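B-agarase (Saccharophagus degradans, PDB 4BQ2) hydrolyses the beta-1,4-linkages of agarose as a family 50 exo-acting beta-agarase, working in from chain ends and probably releasing neoagarobiose. Local coordinates at residues 652-657 with 716-721; 286-291 with 698-703; 117-122 with 190-195; 111-116 with 143-148. All blocks are in the same frame, centred on the assembly; numbering follows the deposited sequence.

Contact 1 of 4, residues 652-657 with 716-721; sequences EFHIGA and YNVGFV
H654 and V718 meet where two loops converge at the C-terminal end of the (beta/alpha)8 barrel expected of this glycosidase family, one leaving strand 648-652 and the other following strand 693-699. The apolar part is a CH-pi contact: V718 CG1 sits over the middle of the imidazole, 3.3 Å from the H654 ring centroid and close to its normal. A chi1 of 64° brings the H654 ring beside V718, and a chi2 of 44° turns its face to the methyl. Y716 crosses the histidine at about a right angle; its side chain lies about 4 Å from a bound glycerol, which may mark the substrate pocket. In the backbone, G656 has no side chain and lets its CA approach N717 O to 3.1 Å; N717 is the centre of an inverse gamma turn. R676 joins both loops through I655 O and G719 O. The hydrogen bond runs from N717 ND2 to A657 O (3.1 Å, 142° at the hydrogen), the donor standing above the carbonyl plane.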
loop_
_atom_site.group_PDB
_atom_site.type_symbol
_atom_site.label_atom_id
_atom_site.label_comp_id
_atom_site.label_asym_id
_atom_site.label_seq_id
_atom_site.Cartn_x
_atom_site.Cartn_y
_atom_site.Cartn_z
ATOM N N GLU A 652 -2.153 6.308 4.813
ATOM C CA GLU A 652 -1.116 5.950 3.806
ATOM C C GLU A 652 -1.379 6.607 2.462
ATOM O O GLU A 652 -2.518 6.617 1.987
ATOM C CB GLU A 652 -1.094 4.433 3.575
ATOM C CG GLU A 652 -0.815 3.656 4.841
ATOM C CD GLU A 652 -0.834 2.156 4.669
ATOM O OE1 GLU A 652 -0.842 1.635 3.515
ATOM O OE2 GLU A 652 -0.839 1.506 5.714
ATOM N N PHE A 653 -0.308 7.138 1.872
ATOM C CA PHE A 653 -0.210 7.419 0.434
ATOM C C PHE A 653 1.280 7.379 0.117
ATOM O O PHE A 653 2.127 7.384 1.032
ATOM C CB PHE A 653 -0.806 8.781 0.040
ATOM C CG PHE A 653 0.012 9.992 0.483
ATOM C CD1 PHE A 653 0.027 10.391 1.820
ATOM C CD2 PHE A 653 0.706 10.771 -0.463
ATOM C CE1 PHE A 653 0.761 11.521 2.221
ATOM C CE2 PHE A 653 1.425 11.909 -0.074
ATOM C CZ PHE A 653 1.464 12.277 1.269
ATOM N N HIS A 654 1.591 7.345 -1.165
ATOM C CA HIS A 654 2.982 7.466 -1.614
ATOM C C HIS A 654 3.094 7.715 -3.109
ATOM O O HIS A 654 2.119 7.526 -3.824
ATOM C CB HIS A 654 3.911 6.325 -1.135
ATOM C CG HIS A 654 3.594 4.935 -1.641
ATOM N ND1 HIS A 654 3.258 4.628 -2.957
ATOM C CD2 HIS A 654 3.649 3.752 -0.995
ATOM C CE1 HIS A 654 3.079 3.325 -3.078
ATOM N NE2 HIS A 654 3.298 2.770 -1.899
ATOM N N ILE A 655 4.270 8.162 -3.559
ATOM C CA ILE A 655 4.604 8.222 -5.002
ATOM C C ILE A 655 6.066 7.795 -5.119
ATOM O O ILE A 655 6.900 8.233 -4.329
ATOM C CB ILE A 655 4.468 9.670 -5.547
ATOM C CG1 ILE A 655 3.036 10.181 -5.362
ATOM C CG2 ILE A 655 4.842 9.741 -7.030
ATOM C CD1 ILE A 655 2.873 11.176 -4.214
ATOM N N GLY A 656 6.373 6.896 -6.052
ATOM C CA GLY A 656 7.778 6.481 -6.275
ATOM C C GLY A 656 8.260 6.739 -7.692
ATOM O O GLY A 656 7.487 7.160 -8.578
ATOM N N ALA A 657 9.544 6.470 -7.924
ATOM C CA ALA A 657 10.134 6.691 -9.257
ATOM C C ALA A 657 11.165 5.588 -9.482
ATOM O O ALA A 657 11.462 4.819 -8.559
ATOM C CB ALA A 657 10.794 8.074 -9.319
ATOM N N TYR A 716 9.503 -1.331 -3.302
ATOM C CA TYR A 716 9.174 -0.026 -3.856
ATOM C C TYR A 716 10.063 1.157 -3.454
ATOM O O TYR A 716 10.581 1.206 -2.337
ATOM C CB TYR A 716 7.743 0.346 -3.379
ATOM C CG TYR A 716 6.602 -0.612 -3.688
ATOM C CD1 TYR A 716 6.643 -1.479 -4.796
ATOM C CD2 TYR A 716 5.434 -0.593 -2.910
ATOM C CE1 TYR A 716 5.595 -2.332 -5.083
ATOM C CE2 TYR A 716 4.355 -1.421 -3.205
ATOM C CZ TYR A 716 4.428 -2.281 -4.288
ATOM O OH TYR A 716 3.350 -3.107 -4.588
ATOM N N ASN A 717 10.123 2.169 -4.321
ATOM C CA ASN A 717 10.750 3.452 -3.996
ATOM C C ASN A 717 9.758 4.340 -3.290
ATOM O O ASN A 717 9.267 5.292 -3.862
ATOM C CB ASN A 717 11.303 4.155 -5.252
ATOM C CG ASN A 717 11.826 5.570 -4.960
ATOM O OD1 ASN A 717 12.378 5.863 -3.853
ATOM N ND2 ASN A 717 11.620 6.457 -5.896
ATOM N N VAL A 718 9.484 4.040 -2.026
ATOM C CA VAL A 718 8.453 4.750 -1.307
ATOM C C VAL A 718 9.021 5.447 -0.075
ATOM O O VAL A 718 8.261 5.955 0.748
ATOM C CB VAL A 718 7.259 3.828 -0.985
ATOM C CG1 VAL A 718 6.597 3.408 -2.288
ATOM C CG2 VAL A 718 7.680 2.606 -0.181
ATOM N N GLY A 719 10.357 5.507 0.011
ATOM C CA GLY A 719 11.019 6.104 1.188
ATOM C C GLY A 719 11.226 7.603 1.072
ATOM O O GLY A 719 11.320 8.140 -0.040
ATOM N N PHE A 720 11.264 8.274 2.225
ATOM C CA PHE A 720 11.949 9.574 2.329
ATOM C C PHE A 720 13.470 9.379 2.408
ATOM O O PHE A 720 14.222 10.297 2.127
ATOM C CB PHE A 720 11.419 10.379 3.536
ATOM C CG PHE A 720 10.325 11.338 3.169
ATOM C CD1 PHE A 720 9.139 10.880 2.608
ATOM C CD2 PHE A 720 10.508 12.716 3.340
ATOM C CE1 PHE A 720 8.122 11.782 2.267
ATOM C CE2 PHE A 720 9.507 13.610 2.987
ATOM C CZ PHE A 720 8.308 13.151 2.444
ATOM N N VAL A 721 13.905 8.181 2.765
ATOM C CA VAL A 721 15.353 7.843 2.721
ATOM C C VAL A 721 15.540 6.564 1.949
ATOM O O VAL A 721 14.632 5.728 1.908
ATOM C CB VAL A 721 15.984 7.702 4.141
ATOM C CG1 VAL A 721 15.831 9.003 4.955
ATOM C CG2 VAL A 721 15.417 6.508 4.926
#

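Contact 2 of 4, residues 286-291 with 698-703; sequences LDIIRL and WFQYMD
L286 and W698 pair as parallel strand neighbours, and the backbone bonds continue just past the strand ends. D287 N donates to W698 O (2.8 Å, 159° at the hydrogen), and Y701 N approaches D287 O nearly in line with the carbonyl at 3.0 Å, though its N-H is bent (137°). Beyond these, a water links I288 O to M702 N. The peptide bond before Q700 is cis, and the chain turns there; Q700 NE2 bonds weakly to M702 O, while Q700 OE1 rests 3.4 Å from I288 CG1. L286 and W698 lie side by side on one face of the paired strands, L286 CD2 against W698 CB, while L286 CD1 is 3.7 Å from Y701 CD1. D287 and F699 lie on the other, with D287 OD2 at the edge of the F699 ring and OD1 hydrogen-bonded to N417 N. From the loop, I288 CG1 touches F699 CE2 at 3.6 Å. The bent chain of M702 brings its CE to L291 CD2 (4.0 Å). Pairing of strand 280-287 with strand 693-699 is consistent with the first-to-last strand closure of a (beta/alpha)8 barrel, and a non-proline cis peptide after the last strand recurs in clan GH-A glycosidases.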
loop_
_atom_site.group_PDB
_atom_site.type_symbol
_atom_site.label_atom_id
_atom_site.label_comp_id
_atom_site.label_asym_id
_atom_site.label_seq_id
_atom_site.Cartn_x
_atom_site.Cartn_y
_atom_site.Cartn_z
ATOM N N LEU A 286 5.338 10.214 8.685
ATOM C CA LEU A 286 5.606 8.998 7.928
ATOM C C LEU A 286 5.267 7.765 8.714
ATOM O O LEU A 286 5.353 7.762 9.963
ATOM C CB LEU A 286 7.104 8.908 7.529
ATOM C CG LEU A 286 7.708 10.231 6.997
ATOM C CD1 LEU A 286 9.187 10.042 6.660
ATOM C CD2 LEU A 286 6.964 10.880 5.812
ATOM N N ASP A 287 4.910 6.717 7.994
ATOM C CA ASP A 287 4.597 5.433 8.588
ATOM C C ASP A 287 5.848 4.555 8.612
ATOM O O ASP A 287 6.764 4.784 7.822
ATOM C CB ASP A 287 3.553 4.716 7.746
ATOM C CG ASP A 287 2.244 5.478 7.661
ATOM O OD1 ASP A 287 1.803 6.014 8.691
ATOM O OD2 ASP A 287 1.648 5.505 6.570
ATOM N N ILE A 288 5.831 3.522 9.457
ATOM C CA ILE A 288 6.902 2.485 9.483
ATOM C C ILE A 288 8.228 3.114 9.903
ATOM O O ILE A 288 9.236 3.113 9.159
ATOM C CB ILE A 288 7.061 1.690 8.153
ATOM C CG1 ILE A 288 5.691 1.197 7.632
ATOM C CG2 ILE A 288 8.033 0.516 8.376
ATOM C CD1 ILE A 288 5.209 -0.117 8.256
ATOM N N ILE A 289 8.201 3.678 11.095
ATOM C CA ILE A 289 9.388 4.267 11.685
ATOM C C ILE A 289 9.902 3.234 12.676
ATOM O O ILE A 289 9.805 3.367 13.918
ATOM C CB ILE A 289 9.086 5.657 12.291
ATOM C CG1 ILE A 289 8.585 6.607 11.184
ATOM C CG2 ILE A 289 10.361 6.251 12.916
ATOM C CD1 ILE A 289 8.168 7.954 11.733
ATOM N N ARG A 290 10.438 2.169 12.077
ATOM C CA ARG A 290 10.910 0.991 12.760
ATOM C C ARG A 290 11.755 0.222 11.734
ATOM O O ARG A 290 11.744 0.533 10.528
ATOM C CB ARG A 290 9.722 0.106 13.197
ATOM C CG ARG A 290 8.818 -0.343 12.025
ATOM C CD ARG A 290 7.686 -1.179 12.584
ATOM N NE ARG A 290 6.865 -1.825 11.553
ATOM C CZ ARG A 290 5.738 -2.489 11.799
ATOM N NH1 ARG A 290 5.238 -2.546 13.051
ATOM N NH2 ARG A 290 5.073 -3.049 10.787
ATOM N N LEU A 291 12.408 -0.831 12.192
ATOM C CA LEU A 291 13.254 -1.634 11.296
ATOM C C LEU A 291 12.649 -2.966 10.837
ATOM O O LEU A 291 13.251 -3.638 9.997
ATOM C CB LEU A 291 14.640 -1.855 11.957
ATOM C CG LEU A 291 15.402 -0.562 12.313
ATOM C CD1 LEU A 291 16.785 -0.893 12.900
ATOM C CD2 LEU A 291 15.572 0.368 11.117
ATOM N N TRP A 698 2.373 9.520 5.053
ATOM C CA TRP A 698 3.054 8.892 3.910
ATOM C C TRP A 698 3.616 7.547 4.286
ATOM O O TRP A 698 4.236 7.381 5.377
ATOM C CB TRP A 698 4.192 9.852 3.515
ATOM C CG TRP A 698 5.264 9.276 2.633
ATOM C CD1 TRP A 698 6.264 8.397 2.991
ATOM C CD2 TRP A 698 5.427 9.540 1.258
ATOM N NE1 TRP A 698 7.064 8.110 1.893
ATOM C CE2 TRP A 698 6.560 8.795 0.813
ATOM C CE3 TRP A 698 4.726 10.337 0.337
ATOM C CZ2 TRP A 698 7.008 8.850 -0.506
ATOM C CZ3 TRP A 698 5.160 10.371 -0.968
ATOM C CH2 TRP A 698 6.311 9.662 -1.373
ATOM N N PHE A 699 3.401 6.567 3.408
ATOM C CA PHE A 699 3.944 5.230 3.596
ATOM C C PHE A 699 5.105 5.074 2.609
ATOM O O PHE A 699 4.854 5.004 1.398
ATOM C CB PHE A 699 2.850 4.187 3.287
ATOM C CG PHE A 699 3.231 2.764 3.642
ATOM C CD1 PHE A 699 4.057 2.018 2.796
ATOM C CD2 PHE A 699 2.755 2.165 4.817
ATOM C CE1 PHE A 699 4.393 0.700 3.116
ATOM C CE2 PHE A 699 3.103 0.844 5.160
ATOM C CZ PHE A 699 3.940 0.113 4.309
ATOM N N GLN A 700 6.369 5.042 3.054
ATOM C CA GLN A 700 6.825 4.918 4.441
ATOM C C GLN A 700 8.165 5.664 4.606
ATOM O O GLN A 700 8.608 6.334 3.694
ATOM C CB GLN A 700 7.001 3.432 4.756
ATOM C CG GLN A 700 7.951 2.765 3.733
ATOM C CD GLN A 700 8.129 1.285 3.943
ATOM O OE1 GLN A 700 7.473 0.664 4.781
ATOM N NE2 GLN A 700 9.024 0.702 3.176
ATOM N N TYR A 701 8.825 5.523 5.758
ATOM C CA TYR A 701 10.052 6.278 6.047
ATOM C C TYR A 701 11.192 5.862 5.084
ATOM O O TYR A 701 11.894 6.712 4.545
ATOM C CB TYR A 701 10.450 6.002 7.509
ATOM C CG TYR A 701 11.649 6.748 8.066
ATOM C CD1 TYR A 701 12.087 7.946 7.526
ATOM C CD2 TYR A 701 12.293 6.262 9.220
ATOM C CE1 TYR A 701 13.191 8.609 8.068
ATOM C CE2 TYR A 701 13.344 6.945 9.799
ATOM C CZ TYR A 701 13.799 8.106 9.219
ATOM O OH TYR A 701 14.874 8.770 9.828
ATOM N N MET A 702 11.384 4.552 4.916
ATOM C CA MET A 702 12.535 4.046 4.126
ATOM C C MET A 702 12.026 3.343 2.881
ATOM O O MET A 702 10.913 2.830 2.912
ATOM C CB MET A 702 13.332 3.041 4.954
ATOM C CG MET A 702 13.844 3.623 6.267
ATOM S SD MET A 702 13.198 2.862 7.794
ATOM C CE MET A 702 13.672 1.132 7.689
ATOM N N ASP A 703 12.832 3.278 1.818
ATOM C CA ASP A 703 12.486 2.413 0.688
ATOM C C ASP A 703 12.354 1.012 1.207
ATOM O O ASP A 703 13.079 0.607 2.138
ATOM C CB ASP A 703 13.605 2.398 -0.384
ATOM C CG ASP A 703 13.713 3.693 -1.152
ATOM O OD1 ASP A 703 12.706 4.435 -1.270
ATOM O OD2 ASP A 703 14.843 3.981 -1.623
HETATM O O HOH W 1 10.143 2.383 6.624
#

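Contact 3 of 4, residues 117-122 with 190-195; sequences SGHDLE and QPNPPQ
H119, which has the largest buried surface here, slots its imidazole between Q195 and N192. Q195 CB covers one face in a CH-pi contact, 3.7 Å from the H119 ring centroid and 6° off the normal. Over the opposite face stands N192 ND2, offset toward the rim, while N192 CB approaches H119 NE2 to 3.4 Å. Both partners run past the histidine in the opposite direction to it. The Q195 chain is stretched out, with CG anti to the backbone N (chi1 -176°), so that its amide passes beyond the ring and NE2 comes to lie 3.4 Å from H119 CA and 3.5 Å from H119 CB. ND1 of the ring is hydrogen-bonded to T144 OG1, which helps fix its rotation, and the W145 ring meets it nearly at a right angle. The contact thus joins the loop after strand 110-115 to the chain leaving strand 180-191, in the strand-rich CBM-like domain; there the first loop makes a short 3-10 turn in which L121 N bonds to G118 O (2.8 Å). The N192 amide is bonded at both ends: its OD1 is hydrogen-bonded to S71 OG, and ND2 reaches S69 OG besides making a weak, bent bond to S117 O (3.0 Å, 127° at the hydrogen). The hydroxyl of the same serine, OG, is hydrogen-bonded to F67 O and A70 N.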
loop_
_atom_site.group_PDB
_atom_site.type_symbol
_atom_site.label_atom_id
_atom_site.label_comp_id
_atom_site.label_asym_id
_atom_site.label_seq_id
_atom_site.Cartn_x
_atom_site.Cartn_y
_atom_site.Cartn_z
ATOM N N SER A 117 3.587 -13.249 -22.790
ATOM C CA SER A 117 4.021 -14.644 -22.603
ATOM C C SER A 117 5.547 -14.701 -22.499
ATOM O O SER A 117 6.250 -13.785 -22.938
ATOM C CB SER A 117 3.599 -15.482 -23.801
ATOM O OG SER A 117 4.183 -14.942 -24.989
ATOM N N GLY A 118 6.048 -15.790 -21.911
ATOM C CA GLY A 118 7.466 -16.062 -21.898
ATOM C C GLY A 118 8.206 -15.543 -20.673
ATOM O O GLY A 118 7.622 -14.867 -19.817
ATOM N N HIS A 119 9.496 -15.887 -20.604
ATOM C CA HIS A 119 10.443 -15.333 -19.636
ATOM C C HIS A 119 9.912 -15.486 -18.225
ATOM O O HIS A 119 9.517 -16.592 -17.827
ATOM C CB HIS A 119 10.803 -13.880 -20.017
ATOM C CG HIS A 119 11.518 -13.761 -21.329
ATOM N ND1 HIS A 119 12.385 -12.724 -21.616
ATOM C CD2 HIS A 119 11.520 -14.565 -22.423
ATOM C CE1 HIS A 119 12.861 -12.883 -22.841
ATOM N NE2 HIS A 119 12.357 -14.000 -23.347
ATOM N N ASP A 120 9.868 -14.399 -17.461
ATOM C CA ASP A 120 9.436 -14.520 -16.078
ATOM C C ASP A 120 7.931 -14.646 -15.898
ATOM O O ASP A 120 7.446 -14.626 -14.759
ATOM C CB ASP A 120 10.051 -13.427 -15.175
ATOM C CG ASP A 120 9.831 -11.985 -15.703
ATOM O OD1 ASP A 120 9.359 -11.789 -16.846
ATOM O OD2 ASP A 120 10.186 -11.032 -14.950
ATOM N N LEU A 121 7.192 -14.780 -17.004
ATOM C CA LEU A 121 5.783 -15.185 -16.925
ATOM C C LEU A 121 5.592 -16.690 -16.843
ATOM O O LEU A 121 4.580 -17.134 -16.316
ATOM C CB LEU A 121 4.927 -14.607 -18.067
ATOM C CG LEU A 121 4.800 -13.080 -18.237
ATOM C CD1 LEU A 121 3.781 -12.759 -19.331
ATOM C CD2 LEU A 121 4.418 -12.356 -16.948
ATOM N N GLU A 122 6.573 -17.466 -17.313
ATOM C CA GLU A 122 6.401 -18.917 -17.504
ATOM C C GLU A 122 6.092 -19.702 -16.225
ATOM O O GLU A 122 5.086 -20.415 -16.159
ATOM C CB GLU A 122 7.603 -19.525 -18.219
ATOM C CG GLU A 122 7.766 -19.006 -19.630
ATOM C CD GLU A 122 8.089 -20.113 -20.609
ATOM O OE1 GLU A 122 9.172 -20.721 -20.470
ATOM O OE2 GLU A 122 7.253 -20.385 -21.501
ATOM N N GLN A 190 5.905 -7.655 -30.436
ATOM C CA GLN A 190 7.266 -8.066 -30.807
ATOM C C GLN A 190 7.593 -9.344 -30.034
ATOM O O GLN A 190 7.326 -9.405 -28.834
ATOM C CB GLN A 190 8.285 -6.959 -30.458
ATOM C CG GLN A 190 8.231 -5.757 -31.402
ATOM C CD GLN A 190 9.206 -4.662 -31.072
ATOM O OE1 GLN A 190 9.025 -3.525 -31.508
ATOM N NE2 GLN A 190 10.247 -4.982 -30.295
ATOM N N PRO A 191 8.180 -10.366 -30.704
ATOM C CA PRO A 191 8.645 -11.518 -29.934
ATOM C C PRO A 191 9.721 -11.035 -28.969
ATOM O O PRO A 191 10.379 -10.018 -29.242
ATOM C CB PRO A 191 9.239 -12.464 -30.998
ATOM C CG PRO A 191 9.501 -11.613 -32.192
ATOM C CD PRO A 191 8.544 -10.452 -32.135
ATOM N N ASN A 192 9.859 -11.714 -27.840
ATOM C CA ASN A 192 10.846 -11.315 -26.869
ATOM C C ASN A 192 12.255 -11.660 -27.336
ATOM O O ASN A 192 12.460 -12.721 -27.909
ATOM C CB ASN A 192 10.603 -12.017 -25.554
ATOM C CG ASN A 192 9.290 -11.600 -24.910
ATOM O OD1 ASN A 192 8.814 -10.472 -25.108
ATOM N ND2 ASN A 192 8.703 -12.507 -24.140
ATOM N N PRO A 193 13.230 -10.765 -27.059
ATOM C CA PRO A 193 14.629 -11.148 -27.123
ATOM C C PRO A 193 14.855 -12.391 -26.262
ATOM O O PRO A 193 13.969 -12.771 -25.475
ATOM C CB PRO A 193 15.352 -9.953 -26.495
ATOM C CG PRO A 193 14.452 -8.787 -26.735
ATOM C CD PRO A 193 13.047 -9.340 -26.717
ATOM N N PRO A 194 16.017 -13.051 -26.421
ATOM C CA PRO A 194 16.345 -14.186 -25.539
ATOM C C PRO A 194 16.423 -13.724 -24.073
ATOM O O PRO A 194 16.928 -12.633 -23.805
ATOM C CB PRO A 194 17.742 -14.613 -26.008
ATOM C CG PRO A 194 17.863 -14.109 -27.405
ATOM C CD PRO A 194 16.980 -12.888 -27.526
ATOM N N GLN A 195 15.946 -14.552 -23.153
ATOM C CA GLN A 195 16.011 -14.216 -21.731
ATOM C C GLN A 195 17.459 -14.218 -21.230
ATOM O O GLN A 195 18.181 -15.186 -21.430
ATOM C CB GLN A 195 15.186 -15.190 -20.923
ATOM C CG GLN A 195 15.144 -14.833 -19.450
ATOM C CD GLN A 195 14.260 -15.760 -18.663
ATOM O OE1 GLN A 195 14.421 -16.982 -18.701
ATOM N NE2 GLN A 195 13.330 -15.192 -17.935
#

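Contact 4 of 4, residues 111-116 with 143-148; sequences SYYAKL and PTWTSD
Y113 OH is gripped by two waters, 2.8 Å and 2.7 Å from it, and beside them touches P143 CB of the facing loop. The first of them accepts from K115 NZ and from T144 N (2.8 Å), and it lies over a face of the W145 indole, offset toward the rim. The second donates to W145 O and is 2.9 Å from S147 OG, so the loop backbone is tied to the tyrosine on strand 110-115 through solvent molecules. A third water accepts from S111 N and donates weakly to D148 O. The aromatic rings make the apolar part of the contact. Those of Y113 and W145 come from opposite directions with their planes 20° apart, but they are slid so far that they barely overlap: W145 CZ2 sits over the tyrosine near its rim, 3.3 Å from Y113 CE2. With chi1 at 63° the Y113 side chain leans over its own backbone, and its ring reaches the indole; Y73 on the neighbouring strand 70-79 also meets this ring. K115 runs alongside the tryptophan in the opposite sense, CE 3.6 Å from W145 CZ3, and its NZ meets T144 OG1 tip to tip, the threonine oxygen being hydrogen-bonded to H119 ND1. The ammonium also forms a salt bridge with D120. Apolar ring and methylene contacts therefore bring loop and strand together, while the buried Y113 hydroxyl is bonded through waters and the K115 ammonium is paired with a carboxylate.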
loop_
_atom_site.group_PDB
_atom_site.type_symbol
_atom_site.label_atom_id
_atom_site.label_comp_id
_atom_site.label_asym_id
_atom_site.label_seq_id
_atom_site.Cartn_x
_atom_site.Cartn_y
_atom_site.Cartn_z
ATOM N N SER A 111 9.617 3.846 -25.858
ATOM C CA SER A 111 8.838 2.625 -26.112
ATOM C C SER A 111 8.636 1.892 -24.815
ATOM O O SER A 111 9.583 1.792 -23.988
ATOM C CB SER A 111 9.573 1.650 -27.065
ATOM O OG SER A 111 9.434 2.020 -28.419
ATOM N N TYR A 112 7.426 1.352 -24.651
ATOM C CA TYR A 112 7.027 0.696 -23.420
ATOM C C TYR A 112 6.530 -0.708 -23.731
ATOM O O TYR A 112 5.792 -0.898 -24.697
ATOM C CB TYR A 112 5.905 1.515 -22.741
ATOM C CG TYR A 112 6.385 2.834 -22.195
ATOM C CD1 TYR A 112 6.423 3.984 -22.996
ATOM C CD2 TYR A 112 6.814 2.925 -20.876
ATOM C CE1 TYR A 112 6.876 5.192 -22.513
ATOM C CE2 TYR A 112 7.260 4.110 -20.368
ATOM C CZ TYR A 112 7.319 5.249 -21.189
ATOM O OH TYR A 112 7.760 6.440 -20.622
ATOM N N TYR A 113 6.881 -1.697 -22.918
ATOM C CA TYR A 113 6.354 -3.034 -23.226
ATOM C C TYR A 113 5.744 -3.759 -22.063
ATOM O O TYR A 113 6.159 -3.583 -20.915
ATOM C CB TYR A 113 7.402 -3.932 -23.923
ATOM C CG TYR A 113 8.627 -4.237 -23.072
ATOM C CD1 TYR A 113 9.730 -3.374 -23.071
ATOM C CD2 TYR A 113 8.691 -5.391 -22.302
ATOM C CE1 TYR A 113 10.866 -3.653 -22.308
ATOM C CE2 TYR A 113 9.816 -5.687 -21.537
ATOM C CZ TYR A 113 10.897 -4.812 -21.549
ATOM O OH TYR A 113 11.998 -5.111 -20.780
ATOM N N ALA A 114 4.774 -4.609 -22.394
ATOM C CA ALA A 114 4.134 -5.474 -21.443
ATOM C C ALA A 114 4.169 -6.885 -21.982
ATOM O O ALA A 114 3.598 -7.182 -23.040
ATOM C CB ALA A 114 2.693 -5.024 -21.186
ATOM N N LYS A 115 4.856 -7.753 -21.255
ATOM C CA LYS A 115 4.961 -9.162 -21.632
ATOM C C LYS A 115 3.582 -9.827 -21.736
ATOM O O LYS A 115 2.737 -9.628 -20.879
ATOM C CB LYS A 115 5.867 -9.887 -20.628
ATOM C CG LYS A 115 7.356 -9.683 -20.874
ATOM C CD LYS A 115 8.122 -10.133 -19.652
ATOM C CE LYS A 115 9.613 -9.965 -19.830
ATOM N NZ LYS A 115 10.156 -9.648 -18.475
ATOM N N LEU A 116 3.341 -10.578 -22.817
ATOM C CA LEU A 116 2.124 -11.362 -22.924
ATOM C C LEU A 116 2.359 -12.801 -22.552
ATOM O O LEU A 116 1.447 -13.500 -22.122
ATOM C CB LEU A 116 1.634 -11.343 -24.362
ATOM C CG LEU A 116 1.168 -10.010 -24.926
ATOM C CD1 LEU A 116 0.901 -10.169 -26.403
ATOM C CD2 LEU A 116 -0.083 -9.513 -24.212
ATOM N N PRO A 143 14.348 -6.100 -15.726
ATOM C CA PRO A 143 13.957 -6.635 -17.042
ATOM C C PRO A 143 14.703 -7.931 -17.387
ATOM O O PRO A 143 15.808 -8.150 -16.891
ATOM C CB PRO A 143 14.338 -5.505 -18.009
ATOM C CG PRO A 143 15.263 -4.624 -17.257
ATOM C CD PRO A 143 14.852 -4.723 -15.820
ATOM N N THR A 144 14.108 -8.787 -18.214
ATOM C CA THR A 144 14.739 -10.059 -18.578
ATOM C C THR A 144 15.626 -9.971 -19.819
ATOM O O THR A 144 16.145 -10.990 -20.285
ATOM C CB THR A 144 13.698 -11.165 -18.784
ATOM O OG1 THR A 144 12.692 -10.689 -19.679
ATOM C CG2 THR A 144 13.065 -11.547 -17.454
ATOM N N TRP A 145 15.750 -8.770 -20.379
ATOM C CA TRP A 145 16.775 -8.482 -21.371
ATOM C C TRP A 145 17.148 -7.012 -21.261
ATOM O O TRP A 145 16.454 -6.255 -20.580
ATOM C CB TRP A 145 16.293 -8.791 -22.780
ATOM C CG TRP A 145 15.113 -7.955 -23.264
ATOM C CD1 TRP A 145 15.160 -6.726 -23.864
ATOM C CD2 TRP A 145 13.732 -8.311 -23.190
ATOM N NE1 TRP A 145 13.880 -6.301 -24.189
ATOM C CE2 TRP A 145 12.988 -7.252 -23.772
ATOM C CE3 TRP A 145 13.048 -9.424 -22.700
ATOM C CZ2 TRP A 145 11.598 -7.286 -23.880
ATOM C CZ3 TRP A 145 11.666 -9.455 -22.804
ATOM C CH2 TRP A 145 10.954 -8.386 -23.387
ATOM N N THR A 146 18.206 -6.615 -21.966
ATOM C CA THR A 146 18.704 -5.241 -21.969
ATOM C C THR A 146 18.307 -4.491 -23.226
ATOM O O THR A 146 18.532 -4.967 -24.353
ATOM C CB THR A 146 20.244 -5.221 -21.848
ATOM O OG1 THR A 146 20.604 -5.877 -20.631
ATOM C CG2 THR A 146 20.768 -3.776 -21.820
ATOM N N SER A 147 17.691 -3.327 -23.039
ATOM C CA SER A 147 17.327 -2.453 -24.152
ATOM C C SER A 147 17.054 -1.037 -23.639
ATOM O O SER A 147 17.003 -0.821 -22.434
ATOM C CB SER A 147 16.094 -2.999 -24.886
ATOM O OG SER A 147 14.937 -2.901 -24.070
ATOM N N ASP A 148 16.905 -0.084 -24.561
ATOM C CA ASP A 148 16.535 1.299 -24.217
ATOM C C ASP A 148 15.040 1.393 -23.807
ATOM O O ASP A 148 14.602 2.402 -23.233
ATOM C CB ASP A 148 16.794 2.222 -25.406
ATOM C CG ASP A 148 18.248 2.637 -25.536
ATOM O OD1 ASP A 148 19.101 2.140 -24.773
ATOM O OD2 ASP A 148 18.539 3.491 -26.405
HETATM O O HOH W 2 12.632 3.697 -25.745
HETATM O O HOH W 3 12.129 -7.783 -19.849
HETATM O O HOH W 4 14.380 -4.227 -21.535
#

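Overall arrangement
From the N terminus, strand 110-115 opens contact 4, the following loop opens contact 3, residues 143-148 then close contact 4, and 190-195 close contact 3. The two therefore cross, and they share the salt bridge D120-K115 and the H119-T144 hydrogen bond in the CBM-like domain. Much later, 286-291 and 652-657 open contacts 2 and 1, which 698-703 and 716-721 close in that order, again crossing. Contact 2 spans 406 residues and joins strands 280-287 and 693-699; contact 1 adds the loops beyond strands 648-652 and 693-699. The pair is coupled through F653 O with F699 N and G719 N with D703 OD1. Contacts 1 and 4 come no nearer than about 12 Å between nearest atoms.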